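Local coordinates for molybdate-binding protein MolA (Haemophilus influenzae, PDB 3PSH) that binds molybdate and tungstate in the periplasm as the solute-binding component of the MolBCA transporter, which imports molybdate into the cell, at residues A[47-52]-A[62-67]; A[184-189]-A[204-209]; A[271-276]-A[313-318]; A[293-298]-A[303-308]. One frame throughout, in Å; residues are numbered along the deposited sequence.

Contacts 2 and 3 are buried, whereas contacts 1 and 4 are partly exposed. Contact 1 belongs to the first α/β lobe and contact 2 to the second, on the opposite side of the chain's centre, their own centres about 29 Å apart. Contacts 3 and 4 share helix 307-319, and contact 4 is nested in the loop that contact 3 closes; the two touch where the Tyr274 hydroxyl meets Leu307. Contact 2 packs on both, through methionines against 271-276 and through Ala209 against 293-298. Chemistry follows place: purely apolar in contact 2, one short phenol-carboxylate bond in contact 3, and lysine side chains reaching a carboxylate in contact 1 and a backbone carbonyl in contact 4.

Contact 1: A[47-52]-A[62-67]; sequences NWKKQL and ELENMA
Trp48 and Lys49, in the first turn of helix 48-52, meet Leu63, at the end of a short 3-10 segment, and Glu64 just after it, in the first α/β lobe of this two-lobed Fe/B12-type binding protein. The apolar part of the contact is a CH-pi interaction. Leu63 CB sits over one face of the indole, 3.8 Å from the centroid of the Trp48 six-membered ring and 18° off its normal, displaced toward the rim beside CH2. Leu63 CD1 continues along the same ring at 3.8 Å from Trp48 CE3. The opposite face is covered by CG of Lys49, so the indole is held flat between its own neighbour in sequence and the leucine. Trp48 gets there by placing CG between its backbone N and carbonyl carbon (chi1 71°).

The charged part lies at the exposed rim. Lys49, extended beyond CG, brings NZ to 3.0 Å from Glu64 OE2 in a salt bridge that uses the syn lone pair of that oxygen. Glu64 starts out away from the helix and bends at chi2 to meet the lysine at about a right angle. Nearby, Gln51 touches the molybdate, and its carbonyl accepts a bond from Arg243 of the binding site.

A water joins the indole N-H to two backbone carbonyls of 62-67: it lies 2.7 Å from Leu63 O and 2.8 Å from Met66 O, and Trp48 NE1 gives it a weak bond of 3.1 Å.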
# COMPACT_ATOMS: atom_id res chain seq x y z
N ASN A 47 13.88 -6.84 1.87
CA ASN A 47 12.76 -7.53 1.19
C ASN A 47 11.99 -6.69 0.18
O ASN A 47 10.78 -6.99 -0.06
CB ASN A 47 11.86 -8.18 2.25
CG ASN A 47 11.39 -7.25 3.32
OD1 ASN A 47 12.03 -6.21 3.62
ND2 ASN A 47 10.25 -7.63 3.97
N TRP A 48 12.65 -5.68 -0.39
CA TRP A 48 11.95 -4.77 -1.38
C TRP A 48 11.40 -5.51 -2.61
O TRP A 48 10.23 -5.26 -3.00
CB TRP A 48 12.78 -3.54 -1.70
CG TRP A 48 13.99 -3.84 -2.53
CD1 TRP A 48 15.28 -4.18 -2.09
CD2 TRP A 48 14.05 -3.79 -3.95
NE1 TRP A 48 16.10 -4.36 -3.20
CE2 TRP A 48 15.38 -4.11 -4.35
CE3 TRP A 48 13.07 -3.56 -4.97
CZ2 TRP A 48 15.78 -4.14 -5.75
CZ3 TRP A 48 13.48 -3.59 -6.39
CH2 TRP A 48 14.81 -3.90 -6.74
N LYS A 49 12.13 -6.49 -3.14
CA LYS A 49 11.56 -7.12 -4.34
C LYS A 49 10.31 -7.95 -3.94
O LYS A 49 9.34 -7.98 -4.66
CB LYS A 49 12.61 -8.07 -4.96
CG LYS A 49 13.77 -7.29 -5.59
CD LYS A 49 14.83 -8.22 -6.33
CE LYS A 49 16.07 -7.39 -6.87
NZ LYS A 49 17.08 -8.54 -7.17
N LYS A 50 10.35 -8.62 -2.85
CA LYS A 50 9.15 -9.41 -2.41
C LYS A 50 7.92 -8.50 -2.14
O LYS A 50 6.79 -8.75 -2.68
CB LYS A 50 9.43 -10.30 -1.22
CG LYS A 50 8.19 -10.99 -0.81
CD LYS A 50 8.55 -12.25 -0.03
CE LYS A 50 7.35 -13.16 0.15
NZ LYS A 50 6.80 -12.62 1.42
N GLN A 51 8.18 -7.40 -1.43
CA GLN A 51 7.07 -6.56 -1.01
C GLN A 51 6.53 -5.65 -2.09
O GLN A 51 5.32 -5.28 -2.08
CB GLN A 51 7.59 -5.70 0.20
CG GLN A 51 7.79 -6.54 1.47
CD GLN A 51 6.52 -7.26 1.96
OE1 GLN A 51 5.41 -6.76 1.87
NE2 GLN A 51 6.70 -8.50 2.46
N LEU A 52 7.41 -5.24 -3.05
CA LEU A 52 6.99 -4.43 -4.20
C LEU A 52 6.63 -5.23 -5.45
O LEU A 52 6.05 -4.63 -6.39
CB LEU A 52 8.00 -3.28 -4.56
CG LEU A 52 8.17 -2.25 -3.41
CD1 LEU A 52 9.33 -1.29 -3.76
CD2 LEU A 52 6.95 -1.29 -3.35
N GLU A 62 17.23 1.81 -10.46
CA GLU A 62 18.29 2.20 -9.49
C GLU A 62 18.20 1.45 -8.14
O GLU A 62 19.18 1.39 -7.36
CB GLU A 62 18.35 3.76 -9.34
CG GLU A 62 17.09 4.38 -8.71
CD GLU A 62 15.86 4.61 -9.68
OE1 GLU A 62 15.82 4.01 -10.78
OE2 GLU A 62 14.92 5.38 -9.29
N LEU A 63 17.05 0.77 -7.92
CA LEU A 63 16.91 -0.02 -6.71
C LEU A 63 17.80 -1.29 -6.71
O LEU A 63 18.10 -1.82 -5.66
CB LEU A 63 15.43 -0.37 -6.41
CG LEU A 63 14.46 0.79 -6.25
CD1 LEU A 63 13.07 0.16 -5.84
CD2 LEU A 63 14.99 1.75 -5.18
N GLU A 64 18.17 -1.75 -7.88
CA GLU A 64 18.84 -3.03 -8.06
C GLU A 64 20.20 -3.11 -7.35
O GLU A 64 20.54 -4.15 -6.80
CB GLU A 64 19.02 -3.26 -9.54
CG GLU A 64 19.47 -4.71 -9.90
CD GLU A 64 18.45 -5.76 -9.49
OE1 GLU A 64 17.38 -5.90 -10.10
OE2 GLU A 64 18.75 -6.48 -8.56
N ASN A 65 20.92 -2.00 -7.34
CA ASN A 65 22.27 -1.96 -6.68
C ASN A 65 22.24 -1.17 -5.37
O ASN A 65 23.29 -0.82 -4.75
CB ASN A 65 23.28 -1.34 -7.65
CG ASN A 65 23.51 -2.21 -8.91
OD1 ASN A 65 23.65 -1.66 -10.00
ND2 ASN A 65 23.55 -3.52 -8.76
N MET A 66 21.03 -0.87 -4.90
CA MET A 66 20.86 -0.23 -3.63
C MET A 66 21.31 -1.13 -2.46
O MET A 66 20.96 -2.33 -2.36
CB MET A 66 19.39 0.09 -3.42
CG MET A 66 19.00 1.30 -2.64
SD MET A 66 19.62 2.96 -3.05
CE MET A 66 18.49 3.64 -4.22
N ALA A 67 22.12 -0.57 -1.57
CA ALA A 67 22.39 -1.23 -0.30
C ALA A 67 21.09 -1.56 0.54
O ALA A 67 20.09 -0.82 0.40
CB ALA A 67 23.32 -0.34 0.56
O HOH W 1 19.00 -3.63 -3.92

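Contact 2: A[184-189]-A[204-209]; sequences VRTYMA and LMMEHA
A β-α-β unit of the second lobe brings Met206 against Thr186 and Met188: strand 184-188 leads through the short strand 194-196, which carries Tyr196 of the molybdate site, and helix 201-208 to strand 211-213, which lies beside 184-188 in the parallel sheet. The strand and helix segments run nearly antiparallel, their axes 10.0 Å apart at 155°, and a single methionine does most of the bridging. Met206 is fully extended beyond CG, which puts its terminal methyl on the sheet: Met206 CE lies 3.7 Å from Thr186 CG2 and 4.0 Å from Met188 CB. One atom back along the chain, Met206 SD rests 4.0 Å from Thr186 CB, and the backbone of Tyr187 fills in between the two strand side chains, its C atom 4.2 Å from Met206 CE.

Thr186 offers its methyl to the helix because CG2 stands anti to the backbone N, while OG1, beside that N (chi1 -55°), turns back along its own strand. There the hydroxyl donates to Val184 O at 3.1 Å, approaching from above the carbonyl plane. Thr186 and Met188 also touch Leu239 of the neighbouring strand 237-240, and Met188 lies close to the molybdate-binding Tyr196.

Since Thr186 settles its polar group within the strand, what remains is methyl, methylene and thioether surface. Across these two segments the helix meets the strand by burial and dispersion alone.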
# COMPACT_ATOMS: atom_id res chain seq x y z
N VAL A 184 -20.79 -6.31 -3.84
CA VAL A 184 -20.18 -7.59 -4.34
C VAL A 184 -19.27 -8.16 -3.24
O VAL A 184 -18.37 -7.42 -2.73
CB VAL A 184 -19.36 -7.34 -5.65
CG1 VAL A 184 -18.66 -8.68 -6.02
CG2 VAL A 184 -20.25 -6.83 -6.75
N ARG A 185 -19.53 -9.39 -2.77
CA ARG A 185 -18.70 -10.05 -1.71
C ARG A 185 -17.41 -10.61 -2.28
O ARG A 185 -17.41 -11.54 -3.09
CB ARG A 185 -19.51 -11.14 -1.04
CG ARG A 185 -20.68 -10.45 -0.23
CD ARG A 185 -21.64 -11.45 0.46
NE ARG A 185 -20.91 -12.49 1.22
CZ ARG A 185 -20.32 -12.40 2.43
NH1 ARG A 185 -20.28 -11.25 3.16
NH2 ARG A 185 -19.75 -13.56 2.89
N THR A 186 -16.27 -10.07 -1.75
CA THR A 186 -14.99 -10.21 -2.39
C THR A 186 -13.98 -10.65 -1.36
O THR A 186 -14.18 -10.31 -0.18
CB THR A 186 -14.61 -8.83 -3.01
OG1 THR A 186 -15.64 -8.35 -3.91
CG2 THR A 186 -13.33 -8.88 -3.77
N TYR A 187 -12.96 -11.39 -1.82
CA TYR A 187 -11.99 -11.93 -0.87
C TYR A 187 -10.62 -11.69 -1.45
O TYR A 187 -10.38 -11.99 -2.63
CB TYR A 187 -12.22 -13.44 -0.77
CG TYR A 187 -11.20 -14.14 0.14
CD1 TYR A 187 -11.34 -14.08 1.55
CD2 TYR A 187 -10.14 -14.88 -0.41
CE1 TYR A 187 -10.38 -14.73 2.40
CE2 TYR A 187 -9.17 -15.54 0.48
CZ TYR A 187 -9.35 -15.45 1.85
OH TYR A 187 -8.35 -16.06 2.56
N MET A 188 -9.71 -11.24 -0.58
CA MET A 188 -8.33 -11.04 -0.97
C MET A 188 -7.48 -12.27 -0.56
O MET A 188 -7.26 -12.49 0.60
CB MET A 188 -7.85 -9.70 -0.33
CG MET A 188 -6.41 -9.47 -0.49
SD MET A 188 -5.78 -9.51 -2.18
CE MET A 188 -6.58 -8.27 -2.83
N ALA A 189 -6.98 -12.99 -1.52
CA ALA A 189 -6.19 -14.22 -1.20
C ALA A 189 -4.68 -13.92 -1.37
O ALA A 189 -4.20 -13.66 -2.46
CB ALA A 189 -6.63 -15.37 -2.19
N LEU A 204 -11.34 -0.93 2.28
CA LEU A 204 -11.71 0.42 1.82
C LEU A 204 -11.70 0.45 0.31
O LEU A 204 -12.59 1.01 -0.34
CB LEU A 204 -10.80 1.53 2.36
CG LEU A 204 -11.16 1.81 3.88
CD1 LEU A 204 -10.02 2.51 4.49
CD2 LEU A 204 -12.36 2.72 3.90
N MET A 205 -10.69 -0.19 -0.28
CA MET A 205 -10.66 -0.21 -1.78
C MET A 205 -11.88 -0.93 -2.31
O MET A 205 -12.52 -0.42 -3.22
CB MET A 205 -9.41 -0.90 -2.33
CG MET A 205 -9.35 -0.92 -3.88
SD MET A 205 -7.75 -1.81 -4.32
CE MET A 205 -8.18 -3.50 -4.00
N MET A 206 -12.23 -2.02 -1.62
CA MET A 206 -13.43 -2.79 -2.01
C MET A 206 -14.67 -1.90 -1.79
O MET A 206 -15.49 -1.71 -2.75
CB MET A 206 -13.50 -4.03 -1.16
CG MET A 206 -12.34 -4.97 -1.56
SD MET A 206 -12.49 -6.46 -0.61
CE MET A 206 -11.07 -7.51 -1.14
N GLU A 207 -14.77 -1.18 -0.69
CA GLU A 207 -16.02 -0.38 -0.46
C GLU A 207 -16.21 0.70 -1.50
O GLU A 207 -17.34 0.96 -2.01
CB GLU A 207 -15.94 0.29 0.91
CG GLU A 207 -16.21 -0.70 2.01
CD GLU A 207 -15.93 -0.08 3.43
OE1 GLU A 207 -15.70 1.16 3.46
OE2 GLU A 207 -16.05 -0.82 4.40
N HIS A 208 -15.13 1.38 -1.87
CA HIS A 208 -15.21 2.50 -2.81
C HIS A 208 -15.57 2.04 -4.24
O HIS A 208 -16.03 2.81 -5.04
CB HIS A 208 -13.91 3.28 -2.81
CG HIS A 208 -13.75 4.14 -1.60
ND1 HIS A 208 -14.25 5.44 -1.51
CD2 HIS A 208 -13.10 3.90 -0.43
CE1 HIS A 208 -13.94 5.94 -0.31
NE2 HIS A 208 -13.27 5.02 0.37
N ALA A 209 -15.32 0.77 -4.52
CA ALA A 209 -15.66 0.25 -5.84
C ALA A 209 -16.91 -0.64 -5.78
O ALA A 209 -17.13 -1.52 -6.60
CB ALA A 209 -14.43 -0.52 -6.45

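Contact 3: A[271-276]-A[313-318]; sequences MPEYAK and DYYQKF
Tyr315 of helix 307-319 meets Glu273 and Tyr274, in the type I turn 272-275, and so joins the loop after strand 268-270, an outermost strand of the second lobe's sheet, to the C-terminal helix. Along the helix, Tyr314 comes first and faces elsewhere: its ring packs against helix 154-165, with Phe318 CD2 over its centre, and its hydroxyl bonds to Gln34.

Tyr315, next in line, carries the contact. Its phenol runs out to the turn and donates a very short bond of 2.5 Å from OH to Glu273 OE1. Glu273 reaches this point with CG anti to the backbone N (chi1 -178°) and an extended chain. OE1 comes in at the ring edge, 3.2 Å from Tyr315 CE2. Beside the same hydroxyl is Tyr274, whose CB is in the plane of the phenol at 3.7 Å from Tyr315 OH and 4.0 Å from Tyr315 CE1. Tyr323 meets both tyrosine rings edge-to-face. Just past the turn, Lys276 folds back: NZ donates at 3.0 Å to Glu273 O and also pairs with Glu284.

Phe318, four residues after Tyr314, packs its ring on that side, against Leu160 and Ala163. The unusually short phenol-carboxylate distance is consistent with a strong bond in a buried place, where the phenol satisfies a carboxylate oxygen; with carboxylate and ring planes only 13° apart, the O-H can point to OE1 close to the ring plane.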
# COMPACT_ATOMS: atom_id res chain seq x y z
N MET A 271 -4.91 -8.67 -9.71
CA MET A 271 -5.12 -7.19 -9.86
C MET A 271 -3.92 -6.57 -10.55
O MET A 271 -2.79 -7.10 -10.42
CB MET A 271 -5.37 -6.48 -8.50
CG MET A 271 -6.50 -7.13 -7.74
SD MET A 271 -6.94 -6.39 -6.16
CE MET A 271 -7.43 -4.70 -6.70
N PRO A 272 -4.13 -5.44 -11.22
CA PRO A 272 -2.98 -4.87 -11.84
C PRO A 272 -1.97 -4.33 -10.82
O PRO A 272 -2.26 -4.04 -9.62
CB PRO A 272 -3.50 -3.61 -12.53
CG PRO A 272 -4.95 -4.04 -12.92
CD PRO A 272 -5.40 -4.92 -11.78
N GLU A 273 -0.80 -4.05 -11.40
CA GLU A 273 0.28 -3.58 -10.64
C GLU A 273 -0.08 -2.34 -9.74
O GLU A 273 0.35 -2.30 -8.56
CB GLU A 273 1.33 -3.07 -11.61
CG GLU A 273 2.63 -2.54 -11.03
CD GLU A 273 3.59 -2.19 -12.19
OE1 GLU A 273 3.40 -1.12 -12.87
OE2 GLU A 273 4.52 -3.05 -12.36
N TYR A 274 -0.81 -1.39 -10.34
CA TYR A 274 -1.21 -0.16 -9.67
C TYR A 274 -2.31 -0.34 -8.65
O TYR A 274 -2.57 0.54 -7.82
CB TYR A 274 -1.55 0.96 -10.66
CG TYR A 274 -2.56 0.49 -11.65
CD1 TYR A 274 -3.88 0.44 -11.28
CD2 TYR A 274 -2.19 0.11 -12.93
CE1 TYR A 274 -4.87 0.03 -12.21
CE2 TYR A 274 -3.16 -0.29 -13.86
CZ TYR A 274 -4.48 -0.36 -13.46
OH TYR A 274 -5.53 -0.74 -14.28
N ALA A 275 -2.99 -1.48 -8.73
CA ALA A 275 -4.33 -1.63 -8.03
C ALA A 275 -4.07 -2.33 -6.76
O ALA A 275 -4.52 -3.50 -6.56
CB ALA A 275 -5.33 -2.36 -8.89
N LYS A 276 -3.24 -1.68 -5.91
CA LYS A 276 -2.76 -2.30 -4.66
C LYS A 276 -3.83 -2.39 -3.55
O LYS A 276 -4.10 -1.40 -2.84
CB LYS A 276 -1.55 -1.52 -4.16
CG LYS A 276 -0.53 -1.45 -5.26
CD LYS A 276 0.73 -0.67 -4.68
CE LYS A 276 2.03 -0.99 -5.52
NZ LYS A 276 1.91 -0.33 -6.84
N ASP A 313 -1.31 8.56 -18.16
CA ASP A 313 -1.03 9.93 -17.74
C ASP A 313 -0.33 9.91 -16.31
O ASP A 313 0.62 10.65 -16.04
CB ASP A 313 -2.33 10.76 -17.63
CG ASP A 313 -2.94 11.08 -18.99
OD1 ASP A 313 -2.18 10.95 -19.98
OD2 ASP A 313 -4.19 11.35 -19.00
N TYR A 314 -0.86 9.03 -15.45
CA TYR A 314 -0.39 8.87 -14.09
C TYR A 314 1.05 8.29 -14.11
O TYR A 314 1.94 8.83 -13.36
CB TYR A 314 -1.34 7.93 -13.29
CG TYR A 314 -1.01 7.83 -11.74
CD1 TYR A 314 -1.79 8.48 -10.84
CD2 TYR A 314 0.14 7.19 -11.32
CE1 TYR A 314 -1.47 8.44 -9.41
CE2 TYR A 314 0.45 7.05 -9.99
CZ TYR A 314 -0.34 7.73 -9.00
OH TYR A 314 -0.02 7.71 -7.63
N TYR A 315 1.27 7.24 -14.88
CA TYR A 315 2.59 6.59 -14.94
C TYR A 315 3.59 7.58 -15.55
O TYR A 315 4.68 7.69 -15.01
CB TYR A 315 2.59 5.25 -15.67
CG TYR A 315 2.34 4.09 -14.76
CD1 TYR A 315 1.14 3.95 -14.03
CD2 TYR A 315 3.31 3.09 -14.58
CE1 TYR A 315 0.97 2.79 -13.16
CE2 TYR A 315 3.13 1.93 -13.80
CZ TYR A 315 1.91 1.80 -13.04
OH TYR A 315 1.82 0.68 -12.23
N GLN A 316 3.20 8.36 -16.54
CA GLN A 316 4.22 9.21 -17.18
C GLN A 316 4.61 10.32 -16.18
O GLN A 316 5.81 10.68 -16.11
CB GLN A 316 3.64 9.82 -18.49
CG GLN A 316 3.38 8.73 -19.56
CD GLN A 316 4.65 8.23 -20.24
OE1 GLN A 316 5.73 8.75 -20.04
NE2 GLN A 316 4.51 7.12 -21.01
N LYS A 317 3.62 10.77 -15.37
CA LYS A 317 3.84 11.84 -14.38
C LYS A 317 4.67 11.41 -13.16
O LYS A 317 5.75 12.01 -12.87
CB LYS A 317 2.54 12.54 -13.95
CG LYS A 317 2.73 13.44 -12.76
CD LYS A 317 3.20 14.84 -13.17
CE LYS A 317 3.44 15.69 -11.91
NZ LYS A 317 4.26 16.94 -12.45
N PHE A 318 4.31 10.23 -12.57
CA PHE A 318 4.87 9.86 -11.25
C PHE A 318 5.91 8.79 -11.37
O PHE A 318 6.78 8.69 -10.47
CB PHE A 318 3.68 9.44 -10.32
CG PHE A 318 2.79 10.66 -10.00
CD1 PHE A 318 3.34 11.76 -9.34
CD2 PHE A 318 1.46 10.76 -10.45
CE1 PHE A 318 2.60 12.91 -9.11
CE2 PHE A 318 0.70 11.90 -10.20
CZ PHE A 318 1.23 12.99 -9.50

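Contact 4: A[293-298]-A[303-308]; sequences LAKALY and QDVDLD
The peptide carbonyl of Val305 is the flat group that receives Lys295: the ammonium lies in the carbonyl plane, NZ donating to Val305 O at 3.0 Å with a C=O...N angle of 150°. The contact spans the connection between helix 283-297 and the C-terminal helix 307-319. A second flat group, the ring of Tyr298, has Ala294 O at its edge and in its plane, and its hydroxyl bonds to Gly210; Tyr298 is the residue that leaves helical geometry after helix 283-297.

Lys295 bridges the connection. Its chain is extended as far as CD, then bends at the last two torsions (chi3 55°, chi4 79°) to bring NZ down to the loop. The ammonium also bonds to the carbonyl of Phe302, so two loop carbonyls grip it. On the way, the methylenes offer apolar surface: Lys295 CD packs 3.8 Å from Leu307 CB, the two side chains running antiparallel alongside one another. Further out, Lys295 CE lies 3.6 Å from Val305 O, carried there by the bond that its ammonium makes. Val305 and Leu307 both lie against Val291 of the first helix, which backs the loop and the start of the second helix.

That second helix starts with Asp306 as its N-cap, OD1 accepting from Lys309 N. Asp306 is also the centre of an inverse gamma turn, so Val305 O takes a weak 3.0 Å bond from Leu307 N besides the one from Lys295 NZ.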
# COMPACT_ATOMS: atom_id res chain seq x y z
N LEU A 293 -11.17 -1.60 -10.22
CA LEU A 293 -12.03 -2.60 -9.62
C LEU A 293 -13.52 -2.20 -9.91
O LEU A 293 -14.38 -3.09 -10.15
CB LEU A 293 -11.76 -2.70 -8.09
CG LEU A 293 -12.58 -3.72 -7.33
CD1 LEU A 293 -12.36 -5.15 -7.87
CD2 LEU A 293 -12.14 -3.62 -5.84
N ALA A 294 -13.80 -0.89 -9.87
CA ALA A 294 -15.20 -0.42 -10.11
C ALA A 294 -15.58 -0.85 -11.52
O ALA A 294 -16.68 -1.36 -11.72
CB ALA A 294 -15.31 1.07 -9.96
N LYS A 295 -14.68 -0.66 -12.52
CA LYS A 295 -15.01 -0.96 -13.90
C LYS A 295 -15.13 -2.47 -14.12
O LYS A 295 -15.88 -2.94 -15.01
CB LYS A 295 -13.95 -0.41 -14.90
CG LYS A 295 -13.80 1.01 -15.06
CD LYS A 295 -12.77 1.38 -16.23
CE LYS A 295 -12.99 0.80 -17.70
NZ LYS A 295 -14.05 1.55 -18.47
N ALA A 296 -14.32 -3.24 -13.39
CA ALA A 296 -14.35 -4.67 -13.49
C ALA A 296 -15.71 -5.19 -13.00
O ALA A 296 -16.24 -6.17 -13.52
CB ALA A 296 -13.14 -5.31 -12.67
N LEU A 297 -16.24 -4.60 -11.95
CA LEU A 297 -17.41 -5.16 -11.26
C LEU A 297 -18.69 -4.45 -11.81
O LEU A 297 -19.77 -5.10 -11.74
CB LEU A 297 -17.40 -4.87 -9.74
CG LEU A 297 -16.19 -5.45 -8.99
CD1 LEU A 297 -16.35 -5.04 -7.49
CD2 LEU A 297 -16.08 -6.99 -9.20
N TYR A 298 -18.58 -3.18 -12.29
CA TYR A 298 -19.74 -2.47 -12.88
C TYR A 298 -19.38 -1.93 -14.20
O TYR A 298 -19.46 -0.72 -14.41
CB TYR A 298 -20.23 -1.34 -11.97
CG TYR A 298 -20.58 -1.81 -10.54
CD1 TYR A 298 -21.92 -2.12 -10.18
CD2 TYR A 298 -19.56 -2.00 -9.57
CE1 TYR A 298 -22.20 -2.56 -8.86
CE2 TYR A 298 -19.86 -2.41 -8.28
CZ TYR A 298 -21.21 -2.73 -7.93
OH TYR A 298 -21.64 -3.21 -6.70
N GLN A 303 -18.36 2.97 -19.03
CA GLN A 303 -17.84 2.83 -20.40
C GLN A 303 -17.18 4.02 -20.99
O GLN A 303 -16.29 3.88 -21.83
CB GLN A 303 -19.04 2.32 -21.29
CG GLN A 303 -19.49 0.86 -21.00
CD GLN A 303 -18.47 -0.21 -21.30
OE1 GLN A 303 -17.58 -0.04 -22.16
NE2 GLN A 303 -18.67 -1.36 -20.74
N ASP A 304 -17.54 5.19 -20.46
CA ASP A 304 -16.93 6.46 -20.81
C ASP A 304 -15.60 6.68 -20.12
O ASP A 304 -14.96 7.70 -20.40
CB ASP A 304 -17.75 7.75 -20.42
CG ASP A 304 -18.16 7.77 -18.94
OD1 ASP A 304 -18.59 6.65 -18.48
OD2 ASP A 304 -18.21 8.83 -18.29
N VAL A 305 -15.28 5.86 -19.13
CA VAL A 305 -14.03 6.12 -18.33
C VAL A 305 -12.88 5.40 -18.99
O VAL A 305 -12.81 4.18 -18.97
CB VAL A 305 -14.23 5.63 -16.88
CG1 VAL A 305 -12.95 5.78 -16.10
CG2 VAL A 305 -15.35 6.50 -16.24
N ASP A 306 -11.99 6.19 -19.61
CA ASP A 306 -10.86 5.65 -20.38
C ASP A 306 -9.73 5.31 -19.37
O ASP A 306 -8.90 6.16 -19.04
CB ASP A 306 -10.34 6.66 -21.40
CG ASP A 306 -9.17 6.11 -22.24
OD1 ASP A 306 -8.57 5.01 -21.94
OD2 ASP A 306 -8.91 6.76 -23.28
N LEU A 307 -9.83 4.17 -18.73
CA LEU A 307 -8.81 3.87 -17.66
C LEU A 307 -7.39 3.75 -18.25
O LEU A 307 -6.38 4.09 -17.59
CB LEU A 307 -9.22 2.56 -16.92
CG LEU A 307 -8.24 2.18 -15.80
CD1 LEU A 307 -8.11 3.29 -14.82
CD2 LEU A 307 -8.69 1.01 -15.07
N ASP A 308 -7.26 3.25 -19.47
CA ASP A 308 -5.91 3.10 -20.07
C ASP A 308 -5.21 4.44 -20.07
O ASP A 308 -3.96 4.55 -19.81
CB ASP A 308 -6.00 2.58 -21.52
CG ASP A 308 -6.33 1.12 -21.58
OD1 ASP A 308 -6.18 0.39 -20.57
OD2 ASP A 308 -6.86 0.70 -22.64